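Local coordinates for protein putative hydrolase (Agrobacterium vitis, PDB 3LLC) that probably acts as an alpha/beta hydrolase that cleaves fatty-acyl thioesters from proteins and deglucuronidates acyl glucuronides, at residues T51-L56 against Q253-M258; G82-G87 against P182-R187; E95-L100 against I124-A129; S151-P156 against P218-Q223; C207-L212 against E230-D235. One frame throughout, in Å; residues are numbered along the deposited sequence.

In the fold
Interactions 1, 3 and 5 belong to the main body of the alpha/beta hydrolase fold, whereas interactions 2 and 4 bring in the insertion between strands 136-143 and 209-214. Interaction 3 joins two helices on one side of the central sheet and interaction 1 two helices on the other. Interaction 5, whose touching residues are all buried, is an aliphatic cluster on strand 209-214; Leu212 of that strand also packs against Met258 and Arg257 of interaction 1. Interactions 1 to 4 are only partly buried. Interaction 2 is the more polar, with a water linking loop to strand, while interaction 4 depends on one leucine. These last two touch through Phe185 and Ile154.

Interaction 1: T51-L56 against Q253-M258; sequences TGTKAL and QDIDRM
Behind Ile255 and Met258, the residues of helix 252-266 that meet Lys54, the guanidinium of Arg257 is held flat: Gln253 O lies 3.6 Å above its plane, over the centre, and Asp254 OD1 and the Gln253 amide stand at its edge. Arg257 NH2 makes two bonds close to its own plane, a nearly straight one to a lone pair of Gln253 OE1 (2.8 Å, 172°) and a salt bridge to Asp254 OD1 (3.0 Å), which is reached on its anti side, well out of the carboxylate plane. Across the contact the side chains meet through carbon and selenium, with one methyl against a carbonyl. Ile255 CD1 comes against the middle of the lysine chain, 3.9 Å from Lys54 CG, as the two side chains cross at a slant. Met258, present as selenomethionine, has CG anti to its backbone N (chi1 -176°) and runs out straight until its last bond, which bends; SE then lies 4.2 Å from Lys54 CB and CE 3.6 Å from Lys54 O. Beyond CG, Lys54 folds at chi3 and chi4 and turns its NZ away to the carbonyl of Arg248, beside His247 of the probable catalytic triad. Helix 53-65, with Gly52 at its N-cap, is thus laid beside the C-terminal helix 252-266, the pairing that flanks one side of the central sheet in the alpha/beta hydrolase fold.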
# COMPACT_ATOMS: atom_id res chain seq x y z
N THR A 51 -10.26 5.18 -7.08
CA THR A 51 -11.61 5.70 -6.85
C THR A 51 -12.37 4.90 -5.75
O THR A 51 -13.54 5.15 -5.50
CB THR A 51 -12.46 5.68 -8.15
OG1 THR A 51 -12.69 4.32 -8.55
CG2 THR A 51 -11.76 6.44 -9.27
N GLY A 52 -11.71 3.95 -5.10
CA GLY A 52 -12.30 3.17 -4.00
C GLY A 52 -12.70 3.98 -2.78
O GLY A 52 -12.20 5.10 -2.54
N THR A 53 -13.62 3.43 -1.98
CA THR A 53 -14.17 4.15 -0.82
C THR A 53 -13.14 4.69 0.15
O THR A 53 -13.21 5.86 0.53
CB THR A 53 -15.12 3.23 -0.01
OG1 THR A 53 -16.18 2.86 -0.89
CG2 THR A 53 -15.70 3.94 1.22
N LYS A 54 -12.20 3.84 0.56
CA LYS A 54 -11.18 4.26 1.57
C LYS A 54 -10.28 5.38 1.02
O LYS A 54 -9.99 6.37 1.74
CB LYS A 54 -10.35 3.09 2.06
CG LYS A 54 -11.08 2.10 3.01
CD LYS A 54 -10.12 1.04 3.57
CE LYS A 54 -9.48 0.08 2.56
NZ LYS A 54 -10.53 -0.86 1.94
N ALA A 55 -9.88 5.26 -0.24
CA ALA A 55 -9.07 6.28 -0.93
C ALA A 55 -9.78 7.62 -0.99
O ALA A 55 -9.17 8.67 -0.68
CB ALA A 55 -8.64 5.82 -2.35
N LEU A 56 -11.07 7.60 -1.36
CA LEU A 56 -11.85 8.83 -1.44
C LEU A 56 -12.02 9.49 -0.07
O LEU A 56 -12.06 10.74 0.02
CB LEU A 56 -13.25 8.58 -2.06
CG LEU A 56 -13.33 8.27 -3.56
CD1 LEU A 56 -14.81 7.94 -3.98
CD2 LEU A 56 -12.78 9.43 -4.41
N GLN A 253 -18.35 2.95 10.81
CA GLN A 253 -17.49 2.90 12.02
C GLN A 253 -15.99 2.67 11.71
O GLN A 253 -15.15 3.24 12.39
CB GLN A 253 -17.98 1.85 13.02
CG GLN A 253 -17.86 0.41 12.49
CD GLN A 253 -18.23 -0.61 13.53
OE1 GLN A 253 -17.40 -0.94 14.40
NE2 GLN A 253 -19.45 -1.14 13.44
N ASP A 254 -15.67 1.85 10.70
CA ASP A 254 -14.29 1.61 10.29
C ASP A 254 -13.66 2.87 9.66
O ASP A 254 -12.49 3.19 9.93
CB ASP A 254 -14.18 0.44 9.28
CG ASP A 254 -14.71 -0.89 9.84
OD1 ASP A 254 -14.43 -1.23 11.01
OD2 ASP A 254 -15.43 -1.60 9.08
N ILE A 255 -14.40 3.54 8.80
CA ILE A 255 -13.95 4.79 8.17
C ILE A 255 -13.68 5.87 9.24
O ILE A 255 -12.64 6.54 9.15
CB ILE A 255 -14.97 5.25 7.12
CG1 ILE A 255 -15.01 4.27 5.93
CG2 ILE A 255 -14.68 6.70 6.59
CD1 ILE A 255 -13.71 4.00 5.23
N ASP A 256 -14.56 5.96 10.26
CA ASP A 256 -14.36 6.89 11.38
C ASP A 256 -13.03 6.60 12.09
O ASP A 256 -12.27 7.53 12.39
CB ASP A 256 -15.49 6.82 12.40
CG ASP A 256 -16.80 7.44 11.89
OD1 ASP A 256 -16.81 8.09 10.84
OD2 ASP A 256 -17.81 7.28 12.58
N ARG A 257 -12.74 5.31 12.38
CA ARG A 257 -11.44 4.95 13.01
C ARG A 257 -10.25 5.31 12.12
O ARG A 257 -9.23 5.80 12.61
CB ARG A 257 -11.36 3.46 13.41
CG ARG A 257 -11.96 3.13 14.77
CD ARG A 257 -11.80 1.62 15.11
NE ARG A 257 -12.74 0.82 14.31
CZ ARG A 257 -14.00 0.57 14.62
NH1 ARG A 257 -14.51 0.97 15.78
NH2 ARG A 257 -14.76 -0.13 13.77
N MSE A 258 -10.35 5.03 10.83
CA MSE A 258 -9.25 5.33 9.91
C MSE A 258 -9.02 6.86 9.81
O MSE A 258 -7.88 7.33 9.81
CB MSE A 258 -9.55 4.80 8.50
CG MSE A 258 -8.40 5.00 7.53
SE MSE A 258 -8.88 4.54 5.66
CE MSE A 258 -9.93 5.99 5.30

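Interaction 2: G82-G87 against P182-R187; sequences GAFRDG and PNIFTR
Phe84 and Ile184 meet where the loop 82-87 of the alpha/beta hydrolase body faces the small antiparallel pair of strands 171-174 and 183-186, part of an insertion consistent with the cap seen over the active site in this family. Ile184 CG1 comes to the edge of the Phe84 ring, near its plane, 4.2 Å from CE2, and the two side chains run antiparallel alongside one another. Two residues along the strand, the methyl CG2 of Thr186 packs on the backbone of Arg85, 3.8 Å from Arg85 O, and lies 4.2 Å from Arg85 CB. The short 3-10 turn 84-86, closed by the backbone bond from Gly87 N to Phe84 O, presents the carbonyls of Arg85 and Gly87 to one water. In the second shell Tyr46 serves both partners: its ring meets that of Phe84 edge-to-face, and its hydroxyl bonds to Ile184 O. With chi1 at 64°, Thr186 OG1 sits between its own backbone N and carbonyl carbon, where it can cap helix 187-195 by accepting from Leu189 N. The bridging water accepts from Thr186 OG1 at 2.8 Å and spends both its hydrogens on the loop, donating to Arg85 O at 2.6 Å and to Gly87 O at 2.9 Å.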
# COMPACT_ATOMS: atom_id res chain seq x y z
N GLY A 82 0.38 -0.29 -18.78
CA GLY A 82 1.09 -1.51 -18.42
C GLY A 82 0.16 -2.71 -18.20
O GLY A 82 -1.01 -2.51 -17.86
N ALA A 83 0.67 -3.93 -18.45
CA ALA A 83 -0.11 -5.18 -18.26
C ALA A 83 -0.13 -5.61 -16.80
O ALA A 83 0.89 -5.56 -16.10
CB ALA A 83 0.46 -6.33 -19.14
N PHE A 84 -1.30 -6.04 -16.31
CA PHE A 84 -1.39 -6.60 -14.98
C PHE A 84 -0.38 -7.76 -14.74
O PHE A 84 0.28 -7.78 -13.68
CB PHE A 84 -2.80 -7.07 -14.66
CG PHE A 84 -2.95 -7.55 -13.26
CD1 PHE A 84 -3.20 -6.66 -12.23
CD2 PHE A 84 -2.82 -8.91 -12.96
CE1 PHE A 84 -3.32 -7.09 -10.90
CE2 PHE A 84 -2.93 -9.35 -11.63
CZ PHE A 84 -3.17 -8.45 -10.61
N ARG A 85 -0.23 -8.65 -15.70
CA ARG A 85 0.65 -9.82 -15.50
C ARG A 85 2.16 -9.46 -15.44
O ARG A 85 2.98 -10.31 -15.08
CB ARG A 85 0.38 -10.90 -16.56
CG ARG A 85 0.97 -10.58 -17.90
CD ARG A 85 0.87 -11.76 -18.86
NE ARG A 85 1.45 -11.42 -20.15
CZ ARG A 85 2.76 -11.35 -20.42
NH1 ARG A 85 3.67 -11.59 -19.47
NH2 ARG A 85 3.17 -11.04 -21.64
N ASP A 86 2.53 -8.23 -15.82
CA ASP A 86 3.91 -7.76 -15.66
C ASP A 86 4.16 -7.11 -14.29
O ASP A 86 5.30 -6.78 -13.96
CB ASP A 86 4.30 -6.79 -16.80
CG ASP A 86 4.36 -7.47 -18.17
OD1 ASP A 86 4.70 -8.65 -18.24
OD2 ASP A 86 4.02 -6.84 -19.19
N GLY A 87 3.12 -6.92 -13.49
CA GLY A 87 3.24 -6.37 -12.16
C GLY A 87 4.01 -7.21 -11.14
O GLY A 87 3.89 -8.42 -11.10
N PRO A 182 -11.51 -14.43 -11.16
CA PRO A 182 -10.68 -14.96 -10.06
C PRO A 182 -9.33 -14.26 -9.91
O PRO A 182 -8.83 -13.66 -10.87
CB PRO A 182 -10.49 -16.44 -10.44
CG PRO A 182 -10.64 -16.48 -11.92
CD PRO A 182 -11.62 -15.39 -12.28
N ASN A 183 -8.78 -14.29 -8.70
CA ASN A 183 -7.42 -13.81 -8.45
C ASN A 183 -6.42 -14.64 -9.21
O ASN A 183 -6.52 -15.87 -9.25
CB ASN A 183 -7.06 -13.94 -6.97
CG ASN A 183 -7.77 -12.94 -6.10
OD1 ASN A 183 -8.00 -11.81 -6.51
ND2 ASN A 183 -8.12 -13.35 -4.88
N ILE A 184 -5.49 -13.97 -9.87
CA ILE A 184 -4.35 -14.64 -10.44
C ILE A 184 -3.08 -14.14 -9.73
O ILE A 184 -3.00 -12.99 -9.31
CB ILE A 184 -4.32 -14.56 -11.97
CG1 ILE A 184 -3.52 -13.39 -12.48
CG2 ILE A 184 -5.76 -14.60 -12.59
CD1 ILE A 184 -2.26 -13.86 -13.10
N PHE A 185 -2.13 -15.05 -9.54
CA PHE A 185 -0.84 -14.72 -8.94
C PHE A 185 0.25 -15.31 -9.87
O PHE A 185 0.23 -16.51 -10.17
CB PHE A 185 -0.73 -15.33 -7.54
CG PHE A 185 -1.74 -14.83 -6.55
CD1 PHE A 185 -1.60 -13.60 -5.95
CD2 PHE A 185 -2.86 -15.61 -6.23
CE1 PHE A 185 -2.53 -13.12 -5.04
CE2 PHE A 185 -3.79 -15.14 -5.31
CZ PHE A 185 -3.64 -13.92 -4.72
N THR A 186 1.14 -14.45 -10.39
CA THR A 186 2.14 -14.88 -11.35
C THR A 186 3.41 -15.44 -10.64
O THR A 186 3.69 -15.07 -9.47
CB THR A 186 2.59 -13.74 -12.29
OG1 THR A 186 3.23 -12.73 -11.52
CG2 THR A 186 1.38 -13.08 -13.07
N ARG A 187 4.12 -16.28 -11.37
CA ARG A 187 5.41 -16.80 -10.94
C ARG A 187 6.35 -15.62 -10.63
O ARG A 187 7.02 -15.62 -9.61
CB ARG A 187 6.01 -17.72 -12.00
CG ARG A 187 7.33 -18.41 -11.58
CD ARG A 187 7.89 -19.33 -12.67
NE ARG A 187 9.34 -19.43 -12.60
CZ ARG A 187 10.09 -20.18 -13.41
NH1 ARG A 187 9.53 -20.90 -14.37
NH2 ARG A 187 11.41 -20.19 -13.26
O HOH W 1 4.42 -10.59 -12.88

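Interaction 3: E95-L100 against I124-A129; sequences EALAVL and IQELKA. With EDO (1,2-ethanediol), chain C.
Leu97 and Leu127 overlap with their tips pointing opposite ways, bringing Leu97 CD1 to 3.8 Å from Leu127 CD2. Leu100, one turn on from Leu97, instead crosses Leu127 aslant, with its CD2 methyl 3.8 Å from Leu127 CD1 and 4.1 Å from Leu127 CD2. Leu127 therefore spreads its fork between the two leucines of helix 89-103; its CG is anti to the carbonyl carbon (chi1 -64°), which swings the branch toward the other helix although CB itself does not point at helix 89-103. Leu97, Leu100 and Glu126 were each modelled in two conformations, so these contacts describe one of the alternatives. The two helices, 89-103 and 115-128, lie on the same face of the central sheet of the alpha/beta hydrolase fold and are joined through strand 107-113 and the probable nucleophile elbow at Ser114. The axes of 95-100 and 124-128 approach to 11.2 Å and cross at -55°, a gap that the leucine side chains bridge. At the border of the contact Glu126 runs at about a right angle to Leu97: bent at chi2 (-87°), it lays OE1 4.0 Å from Leu97 CD2, while its other oxygen has a long, weak ion pair with Arg122. On another side of helix 115-128, Gln125 extends and gives its NE2 hydrogen to O2 of an ethanediol, probably from the crystallisation liquor, at 2.8 Å; the diol is also held by Val198 O.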
# COMPACT_ATOMS: atom_id res chain seq x y z
N GLU A 95 7.02 2.62 -8.85
CA GLU A 95 5.99 3.61 -9.23
C GLU A 95 5.63 4.56 -8.05
O GLU A 95 5.54 5.78 -8.22
CB GLU A 95 4.75 2.86 -9.77
CG GLU A 95 5.01 2.16 -11.11
CD GLU A 95 4.06 0.97 -11.41
OE1 GLU A 95 2.99 0.94 -10.77
OE2 GLU A 95 4.40 0.14 -12.30
N ALA A 96 5.42 3.99 -6.87
CA ALA A 96 5.12 4.76 -5.68
C ALA A 96 6.24 5.78 -5.43
O ALA A 96 5.96 6.97 -5.20
CB ALA A 96 4.88 3.85 -4.43
N LEU A 97 7.50 5.35 -5.50
CA LEU A 97 8.63 6.25 -5.28
C LEU A 97 8.69 7.34 -6.37
O LEU A 97 8.99 8.51 -6.08
CB LEU A 97 9.93 5.44 -5.18
CG LEU A 97 11.24 6.16 -4.87
CD1 LEU A 97 11.08 7.02 -3.61
CD2 LEU A 97 12.40 5.15 -4.70
N ALA A 98 8.44 6.97 -7.64
CA ALA A 98 8.44 7.94 -8.73
C ALA A 98 7.35 9.02 -8.56
O ALA A 98 7.55 10.19 -8.90
CB ALA A 98 8.31 7.24 -10.11
N VAL A 99 6.19 8.61 -8.07
CA VAL A 99 5.10 9.55 -7.86
C VAL A 99 5.50 10.53 -6.73
O VAL A 99 5.38 11.76 -6.88
CB VAL A 99 3.80 8.81 -7.53
CG1 VAL A 99 2.76 9.79 -6.95
CG2 VAL A 99 3.29 8.10 -8.80
N LEU A 100 6.03 9.99 -5.63
CA LEU A 100 6.51 10.85 -4.55
C LEU A 100 7.61 11.81 -5.01
O LEU A 100 7.55 13.01 -4.68
CB LEU A 100 6.95 10.02 -3.33
CG LEU A 100 7.18 10.77 -2.02
CD1 LEU A 100 5.87 11.16 -1.36
CD2 LEU A 100 8.01 9.92 -1.10
N ILE A 124 9.54 3.45 2.92
CA ILE A 124 10.31 4.13 3.99
C ILE A 124 11.77 3.67 4.03
O ILE A 124 12.69 4.50 4.20
CB ILE A 124 9.57 4.05 5.39
CG1 ILE A 124 10.22 4.98 6.42
CG2 ILE A 124 9.55 2.64 6.00
CD1 ILE A 124 9.83 6.40 6.23
N GLN A 125 12.00 2.38 3.78
CA GLN A 125 13.37 1.85 3.66
C GLN A 125 14.14 2.47 2.51
O GLN A 125 15.32 2.84 2.68
CB GLN A 125 13.39 0.29 3.52
CG GLN A 125 12.84 -0.43 4.76
CD GLN A 125 12.81 -1.96 4.61
OE1 GLN A 125 12.65 -2.50 3.50
NE2 GLN A 125 13.01 -2.66 5.73
N GLU A 126 13.50 2.66 1.36
CA GLU A 126 14.14 3.27 0.18
C GLU A 126 14.48 4.74 0.45
O GLU A 126 15.55 5.22 0.09
CB GLU A 126 13.24 3.17 -1.08
CG GLU A 126 12.97 1.74 -1.61
CD GLU A 126 14.05 1.22 -2.58
OE1 GLU A 126 14.00 1.56 -3.79
OE2 GLU A 126 14.91 0.42 -2.16
N LEU A 127 13.55 5.47 1.06
CA LEU A 127 13.82 6.89 1.41
C LEU A 127 14.95 7.02 2.43
O LEU A 127 15.86 7.85 2.26
CB LEU A 127 12.55 7.58 1.90
CG LEU A 127 11.42 7.70 0.87
CD1 LEU A 127 10.10 8.20 1.53
CD2 LEU A 127 11.81 8.60 -0.28
N LYS A 128 14.93 6.19 3.48
CA LYS A 128 16.02 6.24 4.49
C LYS A 128 17.38 5.86 3.90
O LYS A 128 18.42 6.35 4.35
CB LYS A 128 15.67 5.43 5.77
CG LYS A 128 14.53 6.12 6.60
CD LYS A 128 13.93 5.35 7.83
CE LYS A 128 14.83 5.38 9.08
NZ LYS A 128 15.19 6.76 9.53
N ALA A 129 17.42 5.03 2.85
CA ALA A 129 18.70 4.69 2.18
C ALA A 129 19.31 5.82 1.36
O ALA A 129 20.48 5.75 0.98
CB ALA A 129 18.54 3.42 1.30
C1 EDO C . 15.41 -5.92 7.48
O1 EDO C . 15.16 -7.32 7.42
C2 EDO C . 14.08 -5.25 7.76
O2 EDO C . 13.33 -5.31 6.58

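Interaction 4: S151-P156 against P218-Q223; sequences SDLIEP and PDVPYQ
Leu153 carries this contact, pushing both its methyls into the loop 218-221 that leads into helix 222-230, with Pro221 and Val220 as its main partners. CD2 touches the CD-CG side of the Pro221 ring, 3.9 Å from Pro221 CD and 4.2 Å from Pro221 CG. The other branch, CD1, lies 4.2 Å from Val220 CG2 and 4.0 Å from the carbonyl oxygen of Asp219, so the leucine straddles the turn of backbone leading into Pro221. Its CG is anti to the carbonyl carbon (chi1 -58°), and from there the two methyls diverge, CD2 to Pro221 and CD1 to Val220. The loop is fixed from behind by Asp217, the probable triad acid, whose OD1 accepts from both Asp219 N and Val220 N; Val220 and Asp219 also touch His247, placing the contact one layer from the probable catalytic site. Leu153 stands on helix 149-154, where a wider pi-type turn occurs at 151-154, and also packs on His224 of helix 222-230. Asp152 adds a salt bridge to Lys227 of that helix, and Ile154 faces Met190 of helix 187-195, so helix 149-154 lies between helix 187-195 and the loop after strand 209-214.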
# COMPACT_ATOMS: atom_id res chain seq x y z
N SER A 151 5.42 -15.07 0.56
CA SER A 151 6.13 -16.10 1.26
C SER A 151 5.40 -16.59 2.52
O SER A 151 5.52 -17.78 2.91
CB SER A 151 7.57 -15.64 1.65
OG SER A 151 7.53 -14.48 2.47
N ASP A 152 4.67 -15.71 3.17
CA ASP A 152 4.11 -16.01 4.51
C ASP A 152 2.65 -16.45 4.49
O ASP A 152 2.27 -17.21 5.36
CB ASP A 152 4.24 -14.81 5.45
CG ASP A 152 5.70 -14.45 5.77
OD1 ASP A 152 6.62 -14.93 5.08
OD2 ASP A 152 5.88 -13.63 6.71
N LEU A 153 1.85 -15.94 3.54
CA LEU A 153 0.42 -16.27 3.47
C LEU A 153 0.07 -17.18 2.28
O LEU A 153 -0.81 -18.04 2.42
CB LEU A 153 -0.43 -15.00 3.44
CG LEU A 153 -0.28 -14.03 4.62
CD1 LEU A 153 -1.18 -12.78 4.48
CD2 LEU A 153 -0.50 -14.80 5.97
N ILE A 154 0.76 -17.05 1.15
CA ILE A 154 0.48 -17.93 -0.02
C ILE A 154 1.29 -19.24 -0.04
O ILE A 154 0.70 -20.36 -0.07
CB ILE A 154 0.60 -17.19 -1.36
CG1 ILE A 154 -0.42 -16.01 -1.40
CG2 ILE A 154 0.40 -18.17 -2.54
CD1 ILE A 154 -0.33 -15.09 -2.62
N GLU A 155 2.63 -19.14 -0.03
CA GLU A 155 3.48 -20.33 -0.10
C GLU A 155 3.08 -21.52 0.82
O GLU A 155 3.06 -22.65 0.35
CB GLU A 155 4.98 -19.98 0.11
CG GLU A 155 5.67 -19.33 -1.12
CD GLU A 155 7.18 -19.09 -0.92
OE1 GLU A 155 7.78 -19.87 -0.17
OE2 GLU A 155 7.76 -18.13 -1.50
N PRO A 156 2.81 -21.27 2.11
CA PRO A 156 2.45 -22.43 2.94
C PRO A 156 1.15 -23.15 2.53
O PRO A 156 0.97 -24.29 2.92
CB PRO A 156 2.31 -21.85 4.35
CG PRO A 156 3.06 -20.59 4.32
CD PRO A 156 2.96 -20.06 2.92
N PRO A 218 -10.70 -12.85 6.56
CA PRO A 218 -10.35 -14.16 6.03
C PRO A 218 -9.15 -14.18 5.07
O PRO A 218 -8.74 -15.26 4.67
CB PRO A 218 -11.64 -14.60 5.28
CG PRO A 218 -12.13 -13.30 4.72
CD PRO A 218 -11.73 -12.20 5.72
N ASP A 219 -8.58 -13.02 4.73
CA ASP A 219 -7.49 -12.90 3.76
C ASP A 219 -6.13 -12.64 4.43
O ASP A 219 -5.17 -13.34 4.15
CB ASP A 219 -7.77 -11.75 2.80
CG ASP A 219 -9.08 -11.94 2.02
OD1 ASP A 219 -9.47 -13.10 1.76
OD2 ASP A 219 -9.74 -10.94 1.73
N VAL A 220 -6.08 -11.63 5.30
CA VAL A 220 -4.91 -11.37 6.17
C VAL A 220 -5.29 -11.69 7.64
O VAL A 220 -6.01 -10.92 8.25
CB VAL A 220 -4.43 -9.90 6.02
CG1 VAL A 220 -3.25 -9.61 7.00
CG2 VAL A 220 -3.99 -9.61 4.57
N PRO A 221 -4.85 -12.83 8.20
CA PRO A 221 -5.20 -13.20 9.58
C PRO A 221 -4.72 -12.12 10.55
O PRO A 221 -3.65 -11.56 10.31
CB PRO A 221 -4.43 -14.50 9.84
CG PRO A 221 -3.79 -14.88 8.57
CD PRO A 221 -3.93 -13.79 7.58
N TYR A 222 -5.49 -11.82 11.59
CA TYR A 222 -5.08 -10.74 12.51
C TYR A 222 -3.72 -11.05 13.16
O TYR A 222 -2.99 -10.13 13.54
CB TYR A 222 -6.16 -10.47 13.58
CG TYR A 222 -6.24 -11.51 14.65
CD1 TYR A 222 -5.45 -11.41 15.81
CD2 TYR A 222 -7.12 -12.60 14.55
CE1 TYR A 222 -5.50 -12.38 16.78
CE2 TYR A 222 -7.18 -13.57 15.53
CZ TYR A 222 -6.37 -13.45 16.65
OH TYR A 222 -6.41 -14.40 17.63
N GLN A 223 -3.39 -12.34 13.30
CA GLN A 223 -2.07 -12.78 13.84
C GLN A 223 -0.89 -12.20 13.01
O GLN A 223 0.24 -12.03 13.52
CB GLN A 223 -1.98 -14.31 13.89
CG GLN A 223 -2.97 -15.00 14.88
CD GLN A 223 -4.33 -15.40 14.27
OE1 GLN A 223 -4.80 -14.84 13.25
NE2 GLN A 223 -5.01 -16.35 14.94

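Interaction 5: C207-L212 against E230-D235; sequences CPVHIL and EHLPAD
Leu232 CD1 is the closely packed point of the contact: one methyl reaches both Ile211 CD1, at 4.1 Å, and Val209 CG1, at 4.2 Å. Ile211 and Leu232 extend toward each other tip to tip, whereas Val209 meets the leucine at about a right angle. Val209 and Ile211 are alternate residues of strand 209-214 and so project from the same face, and the chi1 of -179° that sets Val209 CG1 anti to its backbone N turns that methyl to Leu232. All three residues are buried. The other end is looser and polar. There a water spans the gap between backbones, donating to Cys207 O at 2.8 Å and to Asp235 O at 3.0 Å; Cys207 O has a second partner in the hydroxyl of Thr205, and Asp235, modelled in two conformations, lies in the exposed part of the loop. Leu232 sits just after helix 222-230, in the loop that leads to strand 237-242, parallel neighbour of strand 209-214, whose Val209 pairs through backbone bonds with Asp236 and Val238. The contact therefore closes the end of a beta-alpha-beta crossover at the edge of the hydrolase sheet. Its inner part consists of aliphatic carbons alone and holds by shape and burial, without directional bonds, while at the other end one water supplies hydrogens to two carbonyl acceptors that cannot bond each other and so need a donor between them.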
# COMPACT_ATOMS: atom_id res chain seq x y z
N CYS A 207 9.29 6.93 12.58
CA CYS A 207 8.07 7.73 12.75
C CYS A 207 6.98 6.90 13.44
O CYS A 207 7.09 5.66 13.47
CB CYS A 207 7.54 8.13 11.36
SG CYS A 207 7.02 6.76 10.29
N PRO A 208 5.92 7.56 13.92
CA PRO A 208 4.79 6.75 14.48
C PRO A 208 4.10 5.88 13.45
O PRO A 208 3.99 6.26 12.28
CB PRO A 208 3.83 7.80 15.05
CG PRO A 208 4.61 9.11 15.07
CD PRO A 208 5.70 9.01 14.05
N VAL A 209 3.64 4.70 13.91
CA VAL A 209 2.92 3.74 13.07
C VAL A 209 1.62 3.37 13.81
O VAL A 209 1.67 3.06 15.01
CB VAL A 209 3.77 2.48 12.82
CG1 VAL A 209 3.00 1.48 11.92
CG2 VAL A 209 5.13 2.80 12.13
N HIS A 210 0.48 3.41 13.11
CA HIS A 210 -0.79 2.94 13.65
C HIS A 210 -1.34 1.93 12.66
O HIS A 210 -1.61 2.28 11.49
CB HIS A 210 -1.78 4.09 13.77
CG HIS A 210 -3.01 3.76 14.58
ND1 HIS A 210 -3.80 4.74 15.15
CD2 HIS A 210 -3.58 2.58 14.92
CE1 HIS A 210 -4.81 4.17 15.79
NE2 HIS A 210 -4.70 2.86 15.68
N ILE A 211 -1.52 0.70 13.13
CA ILE A 211 -2.13 -0.40 12.33
C ILE A 211 -3.60 -0.61 12.78
O ILE A 211 -3.89 -0.63 13.99
CB ILE A 211 -1.38 -1.73 12.52
CG1 ILE A 211 0.12 -1.60 12.16
CG2 ILE A 211 -2.04 -2.91 11.68
CD1 ILE A 211 1.05 -2.61 12.92
N LEU A 212 -4.51 -0.75 11.80
CA LEU A 212 -5.94 -1.06 12.02
C LEU A 212 -6.17 -2.43 11.35
O LEU A 212 -5.81 -2.62 10.17
CB LEU A 212 -6.84 -0.01 11.39
CG LEU A 212 -6.85 1.40 12.03
CD1 LEU A 212 -7.17 2.49 11.00
CD2 LEU A 212 -7.87 1.47 13.15
N GLU A 230 5.95 -7.27 16.15
CA GLU A 230 7.20 -7.88 16.64
C GLU A 230 8.43 -7.48 15.80
O GLU A 230 9.54 -7.64 16.27
CB GLU A 230 7.10 -9.42 16.68
CG GLU A 230 6.01 -9.90 17.65
CD GLU A 230 5.65 -11.40 17.58
OE1 GLU A 230 6.17 -12.14 16.71
OE2 GLU A 230 4.81 -11.82 18.42
N HIS A 231 8.22 -6.99 14.59
CA HIS A 231 9.32 -6.57 13.69
C HIS A 231 9.46 -5.02 13.59
O HIS A 231 10.25 -4.52 12.79
CB HIS A 231 9.15 -7.22 12.32
CG HIS A 231 9.44 -8.69 12.34
ND1 HIS A 231 8.47 -9.63 12.65
CD2 HIS A 231 10.60 -9.38 12.21
CE1 HIS A 231 9.02 -10.83 12.67
NE2 HIS A 231 10.32 -10.71 12.44
N LEU A 232 8.67 -4.29 14.38
CA LEU A 232 8.70 -2.81 14.36
C LEU A 232 9.38 -2.27 15.60
O LEU A 232 9.72 -3.03 16.51
CB LEU A 232 7.28 -2.24 14.19
CG LEU A 232 6.61 -2.34 12.82
CD1 LEU A 232 5.12 -1.97 12.91
CD2 LEU A 232 7.36 -1.48 11.79
N PRO A 233 9.71 -0.97 15.61
CA PRO A 233 10.46 -0.44 16.74
C PRO A 233 9.71 -0.60 18.08
O PRO A 233 8.48 -0.75 18.10
CB PRO A 233 10.61 1.05 16.38
CG PRO A 233 10.64 1.07 14.90
CD PRO A 233 9.59 0.03 14.52
N ALA A 234 10.47 -0.55 19.16
CA ALA A 234 9.91 -0.66 20.52
C ALA A 234 9.13 0.59 21.03
O ALA A 234 8.66 0.61 22.17
CB ALA A 234 11.05 -1.05 21.52
N ASP A 235 9.04 1.64 20.20
CA ASP A 235 8.37 2.89 20.57
C ASP A 235 7.46 3.37 19.43
O ASP A 235 7.67 3.05 18.24
CB ASP A 235 9.41 3.98 20.86
CG ASP A 235 10.20 4.36 19.62
OD1 ASP A 235 11.07 3.58 19.20
OD2 ASP A 235 9.93 5.44 19.06
O HOH W 2 7.90 3.62 15.28